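PDB 4MIY: inositol 2-dehydrogenase/D-chiro-inositol 3-dehydrogenase from Lactobacillus casei, which oxidises myo-inositol and D-chiro-inositol to their keto derivatives, using NAD as the hydride acceptor. Local coordinates for residues A147-R152 / I243-E248; P211-L216 / Q225-V230; V2-V7 / E29-T34; S117-Q122 / E297-P302. All coordinates share one frame; numbering follows the deposited sequence.

Interaction 1: residues A147-R152 / I243-E248; sequences APLVVR and IGETGE
A classic beta bulge interrupts the antiparallel pairing where strand 148-156 begins and strand 237-244 ends, within the mixed sheet of the C-terminal domain. Leu-149 and Val-150 both stand opposite Ile-243, whose carbonyl O takes a short, nearly straight bond from Leu-149 N (2.8 Å) and a weak one from Val-150 N; Ile-243 N returns a bond of 2.8 Å to Val-150 O. On the face of Val-150 and Ile-243, CG1 of the isoleucine lies 4.0 Å from Val-150 CB. Beyond the bulge Glu-245 grips the loop residue Ala-147 twice. Its backbone N reaches Ala-147 O at 3.1 Å, while its extended side chain lets Ala-147 N meet OE1 from above the carboxylate plane, at 3.0 Å and 168°. Leu-149 crosses that side chain at about a right angle, CD2 resting on Glu-245 CG at 4.0 Å. The other oxygen, OE2, accepts a bond from Ala-201 N of the second subunit. Were Glu-245 replaced by an alanine, both Ala-147 N and that neighbouring amide would probably be left without their acceptor, with a gap beside Leu-149. One carboxylate thus ties the start of a strand and a subunit interface together.

Interaction 2: residues P211-L216 / Q225-V230; sequences PQLATL and QVLVHV
Pro-211 to Leu-216 and Gln-225 to Val-230 run antiparallel as the two arms of a beta hairpin in the mixed sheet of the C-terminal domain, a regular pairing whose strand axes lie 4.8 Å apart at closest approach. The backbone bonds come in two reciprocal pairs. Gln-212 and Val-228 exchange N-H and C=O at 2.9 Å from Gln-212 N to Val-228 O and back again; Ala-214 and Val-226 do the same, the bond from Val-226 N to Ala-214 O being practically straight at 179°. Between these hydrogen-bonded pairs, Leu-213 CA also directs its hydrogen at Val-226 O.

Apolar packing differs on the two faces. On that of Ala-214 and Val-226, the small methyl CB sits 4.2 Å from the valine CB, and Leu-174 of helix 168-185 covers both. On the other face Leu-227 has CG anti to the backbone N (chi1 171°), which brings CD1 toward the partner strand, against both Leu-213 CD2 at 3.9 Å and Pro-211 CB at 4.0 Å. The second subunit closes over this face: its Val-223 packs on Leu-213, its Ile-243 on Leu-227. Pro-211, preceded by a cis peptide bond, also brings CB near CD2 of the His-229 ring.

Polar side chains are bridged or engaged outside the hairpin. Gln-212 uses its amide on His-209 and Gln-321, and Gln-225 OE1 accepts from Arg-152 NE. The opposite end of that second amide, Gln-225 NE2, donates to a water at 2.8 Å, which lies 3.1 Å from Thr-215 OG1.

Interaction 3: residues V2-V7 / E29-T34; sequences VVKVGV and EVVAVT
Val-7 and Val-30 each set CG1 anti to the backbone N (chi1 -173° in both), and with this shared torsion CG2 of Val-7 meets CG1 of Val-30 at 3.9 Å, the two branches crossing at a slant. Val-31, by contrast, has CG1 anti to its carbonyl carbon (chi1 -53°), leaving CG2 wedged between the backbone N and carbonyl carbon, where it touches Lys-4 CB at 4.2 Å and comes near Val-5 O. Near the N terminus Val-2 CG1 packs obliquely on Glu-29 CB. These strands are the first two of the Rossmann fold, linked through helix 12-24 in a beta-alpha-beta crossover; Leu-21 and Ile-18 of that helix cover the face carrying Val-5, Val-7 and Val-30. Parallel pairing starts with Glu-29 N on Val-3 O and Val-5 N on Glu-29 O, then slips by one residue at a beta bulge. There Val-31 still gives its N-H to Val-5 O at 3.0 Å, whereas the next bond, from Val-7 N to Ala-32 O, is tilted 34° from the carbonyl plane. Gly-6 CA comes within 3.3 Å of the same Ala-32 O. At the end near bound NAD, Thr-34 N donates to Val-7 O at 3.0 Å, and its hydroxyl is bonded to Tyr-55 O.

Interaction 4: residues S117-Q122 / E297-P302; sequences SKKVIQ and EPPVGP
Pro-298 lays CB against Lys-119 O at 3.5 Å, opening a seam in which a proline-rich loop between helices 279-294 and 304-323 packs along the outermost strand, 121-123, of the Rossmann sheet. The contact buries that carbonyl oxygen, which has no polar partner in the model. Pro-299 comes next and fits its ring between the lysine and Gln-122: CG approaches Val-120 O, and CB lies 3.5 Å from Gln-122 OE1, the glutamine and the proline ring sliding past each other in opposite directions. Its carbonyl is held by Lys-119, whose chain bends at chi3 (78°) to bring NZ within 2.9 Å of Pro-299 O, tilted 35° from the carbonyl plane. With an alanine in place of Lys-119, Pro-299 O would probably lose this donor and the loop its charged clasp. Val-300 turns its side chain from the strand, toward Glu-288 and Glu-292, while its N donates to a water that in turn donates to Gln-122 OE1. Gly-301 passes close to the glutamine amide, CA 4.0 Å from CD, and its O shares a second water with Lys-119 NZ and Ile-121 O. Finally Pro-302 O accepts a CA-H...O contact from Gln-122 CA, 3.3 Å away.

How the interactions relate
From the N terminus, interaction 3 closes first, a short loop around helix 12-24 that joins the first two strands of the Rossmann sheet. Interaction 4 follows in series: it begins at the outermost strand of that same sheet and reaches about 175 residues on, to a loop near the chain's end, so the nucleotide-binding part and the C-terminal domain are tied back together. Within that large loop is nested interaction 1, and within interaction 1 the hairpin of interaction 2. These inner two touch through neighbouring strands 148-156 and 223-229, and both meet the second subunit. Interaction 3 lies far off, about 44 Å from interaction 1 between centres.

Interaction 1: residues A147-R152 / I243-E248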
loop_
_atom_site.group_PDB
_atom_site.type_symbol
_atom_site.label_atom_id
_atom_site.label_comp_id
_atom_site.label_asym_id
_atom_site.label_seq_id
_atom_site.Cartn_x
_atom_site.Cartn_y
_atom_site.Cartn_z
ATOM N N ALA A 147 -22.773 10.583 -5.729
ATOM C CA ALA A 147 -23.348 9.635 -6.653
ATOM C C ALA A 147 -22.288 8.909 -7.472
ATOM O O ALA A 147 -21.335 9.477 -7.889
ATOM C CB ALA A 147 -24.315 10.335 -7.565
ATOM N N PRO A 148 -22.516 7.632 -7.710
ATOM C CA PRO A 148 -21.646 6.824 -8.552
ATOM C C PRO A 148 -21.788 7.126 -10.025
ATOM O O PRO A 148 -22.828 7.001 -10.574
ATOM C CB PRO A 148 -22.082 5.414 -8.240
ATOM C CG PRO A 148 -23.471 5.547 -7.764
ATOM C CD PRO A 148 -23.544 6.825 -7.043
ATOM N N LEU A 149 -20.691 7.496 -10.641
ATOM C CA LEU A 149 -20.713 7.983 -11.994
ATOM C C LEU A 149 -20.208 6.930 -12.936
ATOM O O LEU A 149 -20.742 6.732 -13.974
ATOM C CB LEU A 149 -19.848 9.224 -12.098
ATOM C CG LEU A 149 -20.241 10.373 -11.195
ATOM C CD1 LEU A 149 -19.206 11.451 -11.244
ATOM C CD2 LEU A 149 -21.616 10.883 -11.567
ATOM N N VAL A 150 -19.128 6.286 -12.531
ATOM C CA VAL A 150 -18.460 5.256 -13.286
ATOM C C VAL A 150 -18.021 4.151 -12.328
ATOM O O VAL A 150 -17.704 4.422 -11.228
ATOM C CB VAL A 150 -17.236 5.811 -14.049
ATOM C CG1 VAL A 150 -16.491 4.692 -14.793
ATOM C CG2 VAL A 150 -17.654 6.903 -15.008
ATOM N N VAL A 151 -18.069 2.912 -12.787
ATOM C CA VAL A 151 -17.520 1.781 -12.075
ATOM C C VAL A 151 -16.508 1.081 -12.980
ATOM O O VAL A 151 -16.786 0.812 -14.116
ATOM C CB VAL A 151 -18.596 0.768 -11.656
ATOM C CG1 VAL A 151 -17.994 -0.447 -10.988
ATOM C CG2 VAL A 151 -19.609 1.380 -10.758
ATOM N N ARG A 152 -15.321 0.844 -12.461
ATOM C CA ARG A 152 -14.330 0.098 -13.187
ATOM C C ARG A 152 -13.992 -1.184 -12.458
ATOM O O ARG A 152 -13.683 -1.166 -11.316
ATOM C CB ARG A 152 -13.089 0.914 -13.399
ATOM C CG ARG A 152 -13.285 2.036 -14.370
ATOM C CD ARG A 152 -12.064 2.835 -14.597
ATOM N NE ARG A 152 -11.913 3.093 -15.991
ATOM C CZ ARG A 152 -10.870 3.678 -16.556
ATOM N NH1 ARG A 152 -9.860 4.103 -15.843
ATOM N NH2 ARG A 152 -10.872 3.855 -17.842
ATOM N N ILE A 243 -16.218 5.345 -9.004
ATOM C CA ILE A 243 -15.948 6.749 -9.154
ATOM C C ILE A 243 -17.169 7.556 -8.817
ATOM O O ILE A 243 -18.133 7.481 -9.503
ATOM C CB ILE A 243 -15.632 7.074 -10.610
ATOM C CG1 ILE A 243 -14.550 6.151 -11.142
ATOM C CG2 ILE A 243 -15.309 8.523 -10.772
ATOM C CD1 ILE A 243 -13.370 6.293 -10.494
ATOM N N GLY A 244 -17.071 8.355 -7.783
ATOM C CA GLY A 244 -18.157 9.190 -7.357
ATOM C C GLY A 244 -17.932 10.642 -7.682
ATOM O O GLY A 244 -16.885 11.032 -8.093
ATOM N N GLU A 245 -18.960 11.431 -7.453
ATOM C CA GLU A 245 -18.913 12.872 -7.647
ATOM C C GLU A 245 -17.823 13.539 -6.823
ATOM O O GLU A 245 -17.208 14.431 -7.278
ATOM C CB GLU A 245 -20.299 13.490 -7.325
ATOM C CG GLU A 245 -21.341 13.076 -8.287
ATOM C CD GLU A 245 -22.718 13.479 -7.903
ATOM O OE1 GLU A 245 -23.046 13.395 -6.748
ATOM O OE2 GLU A 245 -23.458 13.818 -8.825
ATOM N N THR A 246 -17.596 13.046 -5.616
ATOM C CA THR A 246 -16.718 13.739 -4.712
ATOM C C THR A 246 -15.567 12.904 -4.187
ATOM O O THR A 246 -14.794 13.360 -3.382
ATOM C CB THR A 246 -17.481 14.313 -3.519
ATOM O OG1 THR A 246 -17.936 13.257 -2.691
ATOM C CG2 THR A 246 -18.649 15.165 -3.976
ATOM N N GLY A 247 -15.483 11.678 -4.651
ATOM C CA GLY A 247 -14.390 10.826 -4.291
ATOM C C GLY A 247 -14.475 9.491 -4.972
ATOM O O GLY A 247 -15.274 9.303 -5.824
ATOM N N GLU A 248 -13.617 8.566 -4.559
ATOM C CA GLU A 248 -13.597 7.226 -5.099
ATOM C C GLU A 248 -13.506 6.158 -4.000
ATOM O O GLU A 248 -12.998 6.413 -2.949
ATOM C CB GLU A 248 -12.413 7.021 -6.073
ATOM C CG GLU A 248 -12.299 7.984 -7.216
ATOM C CD GLU A 248 -11.137 7.675 -8.167
ATOM O OE1 GLU A 248 -10.357 6.794 -7.874
ATOM O OE2 GLU A 248 -11.045 8.338 -9.194
#

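Interaction 2: residues P211-L216 / Q225-V230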
loop_
_atom_site.group_PDB
_atom_site.type_symbol
_atom_site.label_atom_id
_atom_site.label_comp_id
_atom_site.label_asym_id
_atom_site.label_seq_id
_atom_site.Cartn_x
_atom_site.Cartn_y
_atom_site.Cartn_z
ATOM N N PRO A 211 -8.580 -10.876 -24.108
ATOM C CA PRO A 211 -9.580 -10.447 -23.147
ATOM C C PRO A 211 -10.864 -9.964 -23.754
ATOM O O PRO A 211 -10.954 -9.906 -24.932
ATOM C CB PRO A 211 -8.859 -9.320 -22.398
ATOM C CG PRO A 211 -7.920 -8.845 -23.261
ATOM C CD PRO A 211 -7.429 -10.001 -24.083
ATOM N N GLN A 212 -11.842 -9.641 -22.926
ATOM C CA GLN A 212 -13.084 -9.030 -23.361
ATOM C C GLN A 212 -13.370 -7.807 -22.511
ATOM O O GLN A 212 -13.065 -7.798 -21.344
ATOM C CB GLN A 212 -14.262 -10.004 -23.305
ATOM C CG GLN A 212 -14.056 -11.188 -24.185
ATOM C CD GLN A 212 -15.233 -12.089 -24.327
ATOM O OE1 GLN A 212 -16.349 -11.689 -24.211
ATOM N NE2 GLN A 212 -14.956 -13.327 -24.603
ATOM N N LEU A 213 -13.915 -6.781 -23.115
ATOM C CA LEU A 213 -14.308 -5.603 -22.398
ATOM C C LEU A 213 -15.812 -5.511 -22.413
ATOM O O LEU A 213 -16.397 -5.567 -23.458
ATOM C CB LEU A 213 -13.718 -4.387 -23.049
ATOM C CG LEU A 213 -12.187 -4.295 -23.031
ATOM C CD1 LEU A 213 -11.705 -3.207 -23.919
ATOM C CD2 LEU A 213 -11.694 -4.068 -21.636
ATOM N N ALA A 214 -16.422 -5.402 -21.237
ATOM C CA ALA A 214 -17.857 -5.280 -21.106
ATOM C C ALA A 214 -18.221 -3.917 -20.585
ATOM O O ALA A 214 -17.732 -3.517 -19.568
ATOM C CB ALA A 214 -18.390 -6.344 -20.184
ATOM N N THR A 215 -19.049 -3.208 -21.319
ATOM C CA THR A 215 -19.552 -1.932 -20.898
ATOM C C THR A 215 -21.054 -2.005 -20.671
ATOM O O THR A 215 -21.790 -2.393 -21.535
ATOM C CB THR A 215 -19.251 -0.819 -21.900
ATOM O OG1 THR A 215 -17.848 -0.718 -22.101
ATOM C CG2 THR A 215 -19.741 0.462 -21.410
ATOM N N LEU A 216 -21.482 -1.645 -19.488
ATOM C CA LEU A 216 -22.885 -1.631 -19.167
ATOM C C LEU A 216 -23.303 -0.231 -18.804
ATOM O O LEU A 216 -22.536 0.502 -18.257
ATOM C CB LEU A 216 -23.196 -2.546 -17.989
ATOM C CG LEU A 216 -23.000 -4.039 -18.114
ATOM C CD1 LEU A 216 -21.568 -4.410 -18.033
ATOM C CD2 LEU A 216 -23.718 -4.704 -17.012
ATOM N N GLN A 225 -17.419 -0.358 -16.637
ATOM C CA GLN A 225 -16.415 -0.937 -17.491
ATOM C C GLN A 225 -15.755 -2.132 -16.838
ATOM O O GLN A 225 -15.024 -1.974 -15.907
ATOM C CB GLN A 225 -15.350 0.095 -17.844
ATOM C CG GLN A 225 -15.851 1.283 -18.604
ATOM C CD GLN A 225 -14.787 2.259 -18.946
ATOM O OE1 GLN A 225 -13.927 2.510 -18.185
ATOM N NE2 GLN A 225 -14.849 2.791 -20.109
ATOM N N VAL A 226 -16.014 -3.317 -17.356
ATOM C CA VAL A 226 -15.431 -4.530 -16.827
ATOM C C VAL A 226 -14.408 -5.122 -17.795
ATOM O O VAL A 226 -14.682 -5.274 -18.935
ATOM C CB VAL A 226 -16.483 -5.613 -16.534
ATOM C CG1 VAL A 226 -15.874 -6.749 -15.777
ATOM C CG2 VAL A 226 -17.593 -5.083 -15.748
ATOM N N LEU A 227 -13.222 -5.398 -17.281
ATOM C CA LEU A 227 -12.214 -6.178 -17.966
ATOM C C LEU A 227 -12.329 -7.625 -17.572
ATOM O O LEU A 227 -12.223 -7.956 -16.424
ATOM C CB LEU A 227 -10.818 -5.686 -17.601
ATOM C CG LEU A 227 -9.635 -6.535 -18.078
ATOM C CD1 LEU A 227 -9.570 -6.587 -19.602
ATOM C CD2 LEU A 227 -8.386 -5.977 -17.508
ATOM N N VAL A 228 -12.573 -8.478 -18.558
ATOM C CA VAL A 228 -12.582 -9.912 -18.363
ATOM C C VAL A 228 -11.327 -10.471 -19.030
ATOM O O VAL A 228 -11.123 -10.270 -20.160
ATOM C CB VAL A 228 -13.852 -10.557 -18.949
ATOM C CG1 VAL A 228 -13.775 -12.053 -18.906
ATOM C CG2 VAL A 228 -15.062 -10.085 -18.234
ATOM N N HIS A 229 -10.491 -11.121 -18.253
ATOM C CA HIS A 229 -9.214 -11.604 -18.723
ATOM C C HIS A 229 -8.924 -12.927 -18.077
ATOM O O HIS A 229 -8.486 -12.981 -16.986
ATOM C CB HIS A 229 -8.092 -10.603 -18.402
ATOM C CG HIS A 229 -6.800 -10.893 -19.089
ATOM N ND1 HIS A 229 -5.636 -10.247 -18.782
ATOM C CD2 HIS A 229 -6.493 -11.772 -20.064
ATOM C CE1 HIS A 229 -4.669 -10.713 -19.537
ATOM N NE2 HIS A 229 -5.161 -11.629 -20.334
ATOM N N VAL A 230 -9.158 -14.003 -18.812
ATOM C CA VAL A 230 -9.172 -15.338 -18.237
ATOM C C VAL A 230 -7.948 -16.210 -18.536
ATOM O O VAL A 230 -7.847 -17.300 -18.057
ATOM C CB VAL A 230 -10.485 -16.102 -18.576
ATOM C CG1 VAL A 230 -11.684 -15.339 -18.112
ATOM C CG2 VAL A 230 -10.578 -16.405 -20.038
HETATM O O HOH W 1 -16.556 2.089 -22.279
#

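Interaction 3: residues V2-V7 / E29-T34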
loop_
_atom_site.group_PDB
_atom_site.type_symbol
_atom_site.label_atom_id
_atom_site.label_comp_id
_atom_site.label_asym_id
_atom_site.label_seq_id
_atom_site.Cartn_x
_atom_site.Cartn_y
_atom_site.Cartn_z
ATOM N N VAL A 2 -32.604 -29.195 13.183
ATOM C CA VAL A 2 -31.691 -29.210 12.064
ATOM C C VAL A 2 -32.408 -29.138 10.743
ATOM O O VAL A 2 -33.403 -29.782 10.564
ATOM C CB VAL A 2 -30.855 -30.433 12.154
ATOM C CG1 VAL A 2 -29.930 -30.547 11.029
ATOM C CG2 VAL A 2 -30.064 -30.358 13.409
ATOM N N VAL A 3 -31.888 -28.326 9.833
ATOM C CA VAL A 3 -32.427 -28.191 8.496
ATOM C C VAL A 3 -32.006 -29.387 7.660
ATOM O O VAL A 3 -30.855 -29.596 7.458
ATOM C CB VAL A 3 -31.928 -26.929 7.802
ATOM C CG1 VAL A 3 -32.417 -26.882 6.431
ATOM C CG2 VAL A 3 -32.408 -25.695 8.534
ATOM N N LYS A 4 -32.982 -30.160 7.201
ATOM C CA LYS A 4 -32.714 -31.368 6.435
ATOM C C LYS A 4 -32.684 -31.068 4.953
ATOM O O LYS A 4 -33.615 -30.571 4.391
ATOM C CB LYS A 4 -33.774 -32.418 6.741
ATOM C CG LYS A 4 -33.774 -32.855 8.162
ATOM C CD LYS A 4 -34.575 -34.087 8.362
ATOM C CE LYS A 4 -34.230 -34.734 9.630
ATOM N NZ LYS A 4 -35.282 -35.749 9.810
ATOM N N VAL A 5 -31.556 -31.394 4.351
ATOM C CA VAL A 5 -31.243 -30.949 3.016
ATOM C C VAL A 5 -31.111 -32.120 2.038
ATOM O O VAL A 5 -30.534 -33.114 2.353
ATOM C CB VAL A 5 -29.929 -30.126 3.035
ATOM C CG1 VAL A 5 -29.494 -29.740 1.672
ATOM C CG2 VAL A 5 -30.116 -28.893 3.866
ATOM N N GLY A 6 -31.676 -31.929 0.858
ATOM C CA GLY A 6 -31.354 -32.738 -0.279
ATOM C C GLY A 6 -30.506 -32.001 -1.322
ATOM O O GLY A 6 -30.713 -30.869 -1.581
ATOM N N VAL A 7 -29.573 -32.717 -1.919
ATOM C CA VAL A 7 -28.697 -32.174 -2.947
ATOM C C VAL A 7 -28.858 -32.903 -4.276
ATOM O O VAL A 7 -28.707 -34.067 -4.346
ATOM C CB VAL A 7 -27.244 -32.265 -2.556
ATOM C CG1 VAL A 7 -26.374 -31.551 -3.569
ATOM C CG2 VAL A 7 -26.996 -31.735 -1.167
ATOM N N GLU A 29 -28.179 -30.801 7.850
ATOM C CA GLU A 29 -27.724 -32.172 7.567
ATOM C C GLU A 29 -28.185 -32.598 6.199
ATOM O O GLU A 29 -29.311 -32.393 5.855
ATOM C CB GLU A 29 -28.266 -33.164 8.588
ATOM C CG GLU A 29 -27.922 -34.581 8.292
ATOM C CD GLU A 29 -28.567 -35.550 9.259
ATOM O OE1 GLU A 29 -29.562 -35.181 9.865
ATOM O OE2 GLU A 29 -28.072 -36.677 9.392
ATOM N N VAL A 30 -27.271 -33.183 5.430
ATOM C CA VAL A 30 -27.603 -33.723 4.132
ATOM C C VAL A 30 -28.141 -35.131 4.337
ATOM O O VAL A 30 -27.455 -35.984 4.799
ATOM C CB VAL A 30 -26.418 -33.768 3.170
ATOM C CG1 VAL A 30 -26.875 -34.158 1.838
ATOM C CG2 VAL A 30 -25.819 -32.429 3.033
ATOM N N VAL A 31 -29.415 -35.299 4.002
ATOM C CA VAL A 31 -30.123 -36.548 4.200
ATOM C C VAL A 31 -30.560 -37.221 2.905
ATOM O O VAL A 31 -31.065 -38.305 2.940
ATOM C CB VAL A 31 -31.379 -36.347 5.092
ATOM C CG1 VAL A 31 -31.029 -35.673 6.360
ATOM C CG2 VAL A 31 -32.378 -35.568 4.388
ATOM N N ALA A 32 -30.339 -36.585 1.770
ATOM C CA ALA A 32 -30.660 -37.180 0.478
ATOM C C ALA A 32 -29.793 -36.564 -0.592
ATOM O O ALA A 32 -29.402 -35.431 -0.477
ATOM C CB ALA A 32 -32.057 -36.976 0.139
ATOM N N VAL A 33 -29.534 -37.341 -1.630
ATOM C CA VAL A 33 -28.787 -36.895 -2.784
ATOM C C VAL A 33 -29.286 -37.585 -4.030
ATOM O O VAL A 33 -29.840 -38.650 -3.954
ATOM C CB VAL A 33 -27.245 -37.186 -2.653
ATOM C CG1 VAL A 33 -26.667 -36.471 -1.535
ATOM C CG2 VAL A 33 -26.975 -38.617 -2.459
ATOM N N THR A 34 -29.107 -36.944 -5.168
ATOM C CA THR A 34 -29.287 -37.597 -6.442
ATOM C C THR A 34 -28.347 -37.011 -7.488
ATOM O O THR A 34 -28.014 -35.859 -7.450
ATOM C CB THR A 34 -30.749 -37.533 -6.918
ATOM O OG1 THR A 34 -30.919 -38.320 -8.092
ATOM C CG2 THR A 34 -31.191 -36.148 -7.226
#

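Interaction 4: residues S117-Q122 / E297-P302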
loop_
_atom_site.group_PDB
_atom_site.type_symbol
_atom_site.label_atom_id
_atom_site.label_comp_id
_atom_site.label_asym_id
_atom_site.label_seq_id
_atom_site.Cartn_x
_atom_site.Cartn_y
_atom_site.Cartn_z
ATOM N N SER A 117 -47.209 -18.575 -2.005
ATOM C CA SER A 117 -47.608 -17.663 -0.954
ATOM C C SER A 117 -46.414 -16.924 -0.380
ATOM O O SER A 117 -46.545 -15.906 0.252
ATOM C CB SER A 117 -48.372 -18.369 0.163
ATOM O OG SER A 117 -47.682 -19.488 0.622
ATOM N N LYS A 118 -45.249 -17.493 -0.633
ATOM C CA LYS A 118 -44.019 -16.906 -0.196
ATOM C C LYS A 118 -42.824 -17.393 -1.016
ATOM O O LYS A 118 -42.839 -18.435 -1.589
ATOM C CB LYS A 118 -43.806 -17.178 1.277
ATOM C CG LYS A 118 -43.558 -18.600 1.658
ATOM C CD LYS A 118 -42.961 -18.706 3.054
ATOM C CE LYS A 118 -42.822 -20.136 3.571
ATOM N NZ LYS A 118 -41.870 -21.081 2.979
ATOM N N LYS A 119 -41.787 -16.580 -1.008
ATOM C CA LYS A 119 -40.576 -16.827 -1.746
ATOM C C LYS A 119 -39.791 -17.984 -1.146
ATOM O O LYS A 119 -39.680 -18.092 0.052
ATOM C CB LYS A 119 -39.764 -15.555 -1.722
ATOM C CG LYS A 119 -38.599 -15.494 -2.639
ATOM C CD LYS A 119 -37.891 -14.181 -2.466
ATOM C CE LYS A 119 -37.046 -14.156 -1.240
ATOM N NZ LYS A 119 -36.150 -13.032 -1.166
ATOM N N VAL A 120 -39.252 -18.847 -1.989
ATOM C CA VAL A 120 -38.468 -19.970 -1.535
ATOM C C VAL A 120 -37.121 -20.113 -2.223
ATOM O O VAL A 120 -36.332 -20.881 -1.808
ATOM C CB VAL A 120 -39.222 -21.308 -1.667
ATOM C CG1 VAL A 120 -40.304 -21.398 -0.635
ATOM C CG2 VAL A 120 -39.823 -21.442 -3.011
ATOM N N ILE A 121 -36.900 -19.357 -3.278
ATOM C CA ILE A 121 -35.677 -19.538 -4.044
ATOM C C ILE A 121 -34.580 -18.519 -3.702
ATOM O O ILE A 121 -34.813 -17.339 -3.681
ATOM C CB ILE A 121 -35.926 -19.426 -5.524
ATOM C CG1 ILE A 121 -36.810 -20.574 -6.015
ATOM C CG2 ILE A 121 -34.598 -19.440 -6.275
ATOM C CD1 ILE A 121 -37.493 -20.263 -7.306
ATOM N N GLN A 122 -33.397 -19.064 -3.450
ATOM C CA GLN A 122 -32.167 -18.298 -3.425
ATOM C C GLN A 122 -31.217 -18.792 -4.516
ATOM O O GLN A 122 -31.052 -19.958 -4.705
ATOM C CB GLN A 122 -31.496 -18.387 -2.048
ATOM C CG GLN A 122 -30.213 -17.573 -1.942
ATOM C CD GLN A 122 -29.745 -17.409 -0.536
ATOM O OE1 GLN A 122 -30.495 -17.541 0.388
ATOM N NE2 GLN A 122 -28.492 -17.135 -0.384
ATOM N N GLU A 297 -38.531 -18.846 7.430
ATOM C CA GLU A 297 -38.672 -17.566 6.780
ATOM C C GLU A 297 -38.022 -17.598 5.379
ATOM O O GLU A 297 -37.117 -18.331 5.150
ATOM C CB GLU A 297 -38.088 -16.433 7.652
ATOM C CG GLU A 297 -38.898 -16.177 8.900
ATOM C CD GLU A 297 -38.383 -15.081 9.780
ATOM O OE1 GLU A 297 -37.733 -14.192 9.270
ATOM O OE2 GLU A 297 -38.674 -15.107 10.975
ATOM N N PRO A 298 -38.540 -16.792 4.452
ATOM C CA PRO A 298 -38.004 -16.766 3.115
ATOM C C PRO A 298 -36.563 -16.310 3.104
ATOM O O PRO A 298 -36.189 -15.540 3.926
ATOM C CB PRO A 298 -38.857 -15.721 2.421
ATOM C CG PRO A 298 -40.054 -15.663 3.165
ATOM C CD PRO A 298 -39.708 -15.927 4.561
ATOM N N PRO A 299 -35.799 -16.791 2.144
ATOM C CA PRO A 299 -34.428 -16.338 1.983
ATOM C C PRO A 299 -34.377 -14.864 1.753
ATOM O O PRO A 299 -35.276 -14.288 1.254
ATOM C CB PRO A 299 -33.945 -17.102 0.751
ATOM C CG PRO A 299 -34.873 -18.140 0.521
ATOM C CD PRO A 299 -36.173 -17.765 1.124
ATOM N N VAL A 300 -33.269 -14.273 2.138
ATOM C CA VAL A 300 -33.061 -12.870 1.920
ATOM C C VAL A 300 -31.932 -12.588 0.934
ATOM O O VAL A 300 -31.667 -11.470 0.638
ATOM C CB VAL A 300 -32.795 -12.140 3.212
ATOM C CG1 VAL A 300 -34.047 -12.106 4.038
ATOM C CG2 VAL A 300 -31.725 -12.787 3.971
ATOM N N GLY A 301 -31.327 -13.631 0.421
ATOM C CA GLY A 301 -30.288 -13.472 -0.569
ATOM C C GLY A 301 -30.816 -13.337 -1.978
ATOM O O GLY A 301 -31.977 -13.180 -2.167
ATOM N N PRO A 302 -29.924 -13.381 -2.963
ATOM C CA PRO A 302 -30.338 -13.192 -4.342
ATOM C C PRO A 302 -31.511 -14.105 -4.702
ATOM O O PRO A 302 -31.485 -15.251 -4.412
ATOM C CB PRO A 302 -29.075 -13.579 -5.133
ATOM C CG PRO A 302 -28.002 -13.225 -4.236
ATOM C CD PRO A 302 -28.473 -13.579 -2.871
HETATM O O HOH W 2 -34.167 -15.061 -2.175
HETATM O O HOH W 3 -31.023 -15.946 2.526
#